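Local structure of tegumental protein 20.8 kDa (5X2D) at residues I20-E25 / F79-Y84. The protein is a tegumental-allergen-like protein of the liver fluke Clonorchis sinensis, probably calcium-binding as a whole, this chain being its dynein-light-chain-like domain. Residues are numbered along the deposited sequence; the frame is centred on the assembly and turned at random.
Sequences IKIARE and FQFELY
Ile22, in the middle of helix 16-29, packs against Phe79 and Phe81 of strand 78-83, with the backbones well apart: the nearest alpha carbons, those of Ile22 and Phe79, are 8.9 Å from each other. Side chains alone bridge that gap, and no hydrogen bond crosses it. The methyl CG2 of Ile22 does most of the touching. With CG1 set beside the backbone N (chi1 -84°), CG2 stands anti to that N, on the side facing the strand, and reaches the place where the rims of the two rings come together. It meets Phe79 at the ring edge, near the ring plane, 3.7 Å from CE2, while CD1 of Ile22 comes to 3.9 Å from Phe79 CD2. The same CG2 approaches Phe81 obliquely, 3.5 Å from CE1. Being two residues apart on one strand, the phenylalanines point to the same side, and CD1 of Phe81 lies over one face of the Phe79 ring, toward its rim. All three side chains are buried, in a wholly apolar contact. Helix 16-29 thus packs on the sheet of this dynein-light-chain-like domain, where strand 78-83 runs antiparallel between strands 7-13 and 87-92. Ile22 and Phe81 also reach Phe90 of strand 87-92, and Phe81 touches Ile7 of strand 7-13.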
loop_
_atom_site.group_PDB
_atom_site.type_symbol
_atom_site.label_atom_id
_atom_site.label_comp_id
_atom_site.label_asym_id
_atom_site.label_seq_id
_atom_site.Cartn_x
_atom_site.Cartn_y
_atom_site.Cartn_z
ATOM N N ILE A 20 -6.443 19.526 1.455
ATOM C CA ILE A 20 -7.745 19.926 1.922
ATOM C C ILE A 20 -8.831 19.413 0.987
ATOM O O ILE A 20 -9.850 18.929 1.462
ATOM C CB ILE A 20 -7.833 21.449 2.068
ATOM C CG1 ILE A 20 -7.062 21.889 3.319
ATOM C CG2 ILE A 20 -9.277 21.905 2.145
ATOM C CD1 ILE A 20 -6.962 23.396 3.494
ATOM N N LYS A 21 -8.625 19.425 -0.331
ATOM C CA LYS A 21 -9.764 19.056 -1.176
ATOM C C LYS A 21 -9.954 17.552 -1.203
ATOM O O LYS A 21 -11.052 17.066 -1.489
ATOM C CB LYS A 21 -9.624 19.527 -2.636
ATOM C CG LYS A 21 -8.710 20.690 -2.969
ATOM C CD LYS A 21 -8.936 21.077 -4.450
ATOM C CE LYS A 21 -7.792 21.870 -5.070
ATOM N NZ LYS A 21 -7.873 23.276 -4.594
ATOM N N ILE A 22 -8.901 16.817 -0.863
ATOM C CA ILE A 22 -9.035 15.398 -0.600
ATOM C C ILE A 22 -9.841 15.198 0.688
ATOM O O ILE A 22 -10.666 14.279 0.760
ATOM C CB ILE A 22 -7.664 14.722 -0.554
ATOM C CG1 ILE A 22 -7.226 14.386 -1.988
ATOM C CG2 ILE A 22 -7.699 13.477 0.317
ATOM C CD1 ILE A 22 -5.750 14.053 -2.164
ATOM N N ALA A 23 -9.617 16.058 1.689
ATOM C CA ALA A 23 -10.412 16.020 2.934
ATOM C C ALA A 23 -11.895 16.170 2.624
ATOM O O ALA A 23 -12.712 15.299 2.939
ATOM C CB ALA A 23 -9.987 17.103 3.884
ATOM N N ARG A 24 -12.206 17.296 1.987
ATOM C CA ARG A 24 -13.548 17.663 1.549
ATOM C C ARG A 24 -14.326 16.558 0.828
ATOM O O ARG A 24 -15.486 16.312 1.139
ATOM C CB ARG A 24 -13.425 18.864 0.609
ATOM C CG ARG A 24 -14.049 20.165 1.078
ATOM C CD ARG A 24 -15.556 20.154 0.858
ATOM N NE ARG A 24 -16.154 21.461 1.123
ATOM C CZ ARG A 24 -17.415 21.779 0.843
ATOM N NH1 ARG A 24 -18.226 20.878 0.307
ATOM N NH2 ARG A 24 -17.870 22.994 1.119
ATOM N N GLU A 25 -13.688 15.902 -0.137
ATOM C CA GLU A 25 -14.359 14.884 -0.924
ATOM C C GLU A 25 -14.509 13.585 -0.132
ATOM O O GLU A 25 -15.513 12.876 -0.261
ATOM C CB GLU A 25 -13.585 14.642 -2.235
ATOM C CG GLU A 25 -14.137 13.541 -3.125
ATOM C CD GLU A 25 -15.410 13.973 -3.853
ATOM O OE1 GLU A 25 -15.787 15.173 -3.740
ATOM O OE2 GLU A 25 -16.016 13.118 -4.554
ATOM N N PHE A 79 -0.325 11.413 -0.493
ATOM C CA PHE A 79 -0.942 11.905 0.722
ATOM C C PHE A 79 -1.373 10.697 1.539
ATOM O O PHE A 79 -1.930 9.751 0.980
ATOM C CB PHE A 79 -2.126 12.798 0.352
ATOM C CG PHE A 79 -2.828 13.422 1.512
ATOM C CD1 PHE A 79 -2.178 13.616 2.724
ATOM C CD2 PHE A 79 -4.141 13.864 1.367
ATOM C CE1 PHE A 79 -2.835 14.231 3.785
ATOM C CE2 PHE A 79 -4.805 14.475 2.411
ATOM C CZ PHE A 79 -4.147 14.671 3.629
ATOM N N GLN A 80 -1.096 10.683 2.839
ATOM C CA GLN A 80 -1.511 9.532 3.642
ATOM C C GLN A 80 -2.104 9.998 4.959
ATOM O O GLN A 80 -1.406 10.602 5.745
ATOM C CB GLN A 80 -0.330 8.583 3.891
ATOM C CG GLN A 80 0.275 7.994 2.618
ATOM C CD GLN A 80 1.329 6.943 2.892
ATOM O OE1 GLN A 80 1.519 6.522 4.021
ATOM N NE2 GLN A 80 2.068 6.566 1.865
ATOM N N PHE A 81 -3.379 9.704 5.210
ATOM C CA PHE A 81 -4.054 10.218 6.399
ATOM C C PHE A 81 -5.068 9.248 6.984
ATOM O O PHE A 81 -5.699 8.478 6.249
ATOM C CB PHE A 81 -4.765 11.531 6.076
ATOM C CG PHE A 81 -5.927 11.377 5.138
ATOM C CD1 PHE A 81 -5.735 11.408 3.751
ATOM C CD2 PHE A 81 -7.215 11.196 5.627
ATOM C CE1 PHE A 81 -6.811 11.254 2.877
ATOM C CE2 PHE A 81 -8.301 11.041 4.752
ATOM C CZ PHE A 81 -8.098 11.073 3.382
ATOM N N GLU A 82 -5.262 9.339 8.304
ATOM C CA GLU A 82 -6.222 8.507 9.050
ATOM C C GLU A 82 -7.490 9.302 9.315
ATOM O O GLU A 82 -7.436 10.411 9.829
ATOM C CB GLU A 82 -5.649 8.033 10.394
ATOM C CG GLU A 82 -4.336 7.271 10.319
ATOM C CD GLU A 82 -3.830 6.840 11.689
ATOM O OE1 GLU A 82 -4.600 6.931 12.675
ATOM O OE2 GLU A 82 -2.654 6.415 11.779
ATOM N N LEU A 83 -8.624 8.752 8.918
ATOM C CA LEU A 83 -9.912 9.359 9.221
ATOM C C LEU A 83 -10.791 8.317 9.932
ATOM O O LEU A 83 -11.194 7.292 9.335
ATOM C CB LEU A 83 -10.579 9.881 7.948
ATOM C CG LEU A 83 -11.974 10.502 8.037
ATOM C CD1 LEU A 83 -11.876 11.933 8.528
ATOM C CD2 LEU A 83 -12.626 10.455 6.663
ATOM N N TYR A 84 -11.050 8.589 11.213
ATOM C CA TYR A 84 -11.798 7.696 12.084
ATOM C C TYR A 84 -11.162 6.300 12.150
ATOM O O TYR A 84 -11.847 5.268 11.995
ATOM C CB TYR A 84 -13.245 7.616 11.607
ATOM C CG TYR A 84 -13.970 8.946 11.565
ATOM C CD1 TYR A 84 -13.763 9.908 12.541
ATOM C CD2 TYR A 84 -14.850 9.249 10.530
ATOM C CE1 TYR A 84 -14.429 11.131 12.504
ATOM C CE2 TYR A 84 -15.517 10.471 10.482
ATOM C CZ TYR A 84 -15.301 11.404 11.469
ATOM O OH TYR A 84 -15.955 12.613 11.419
#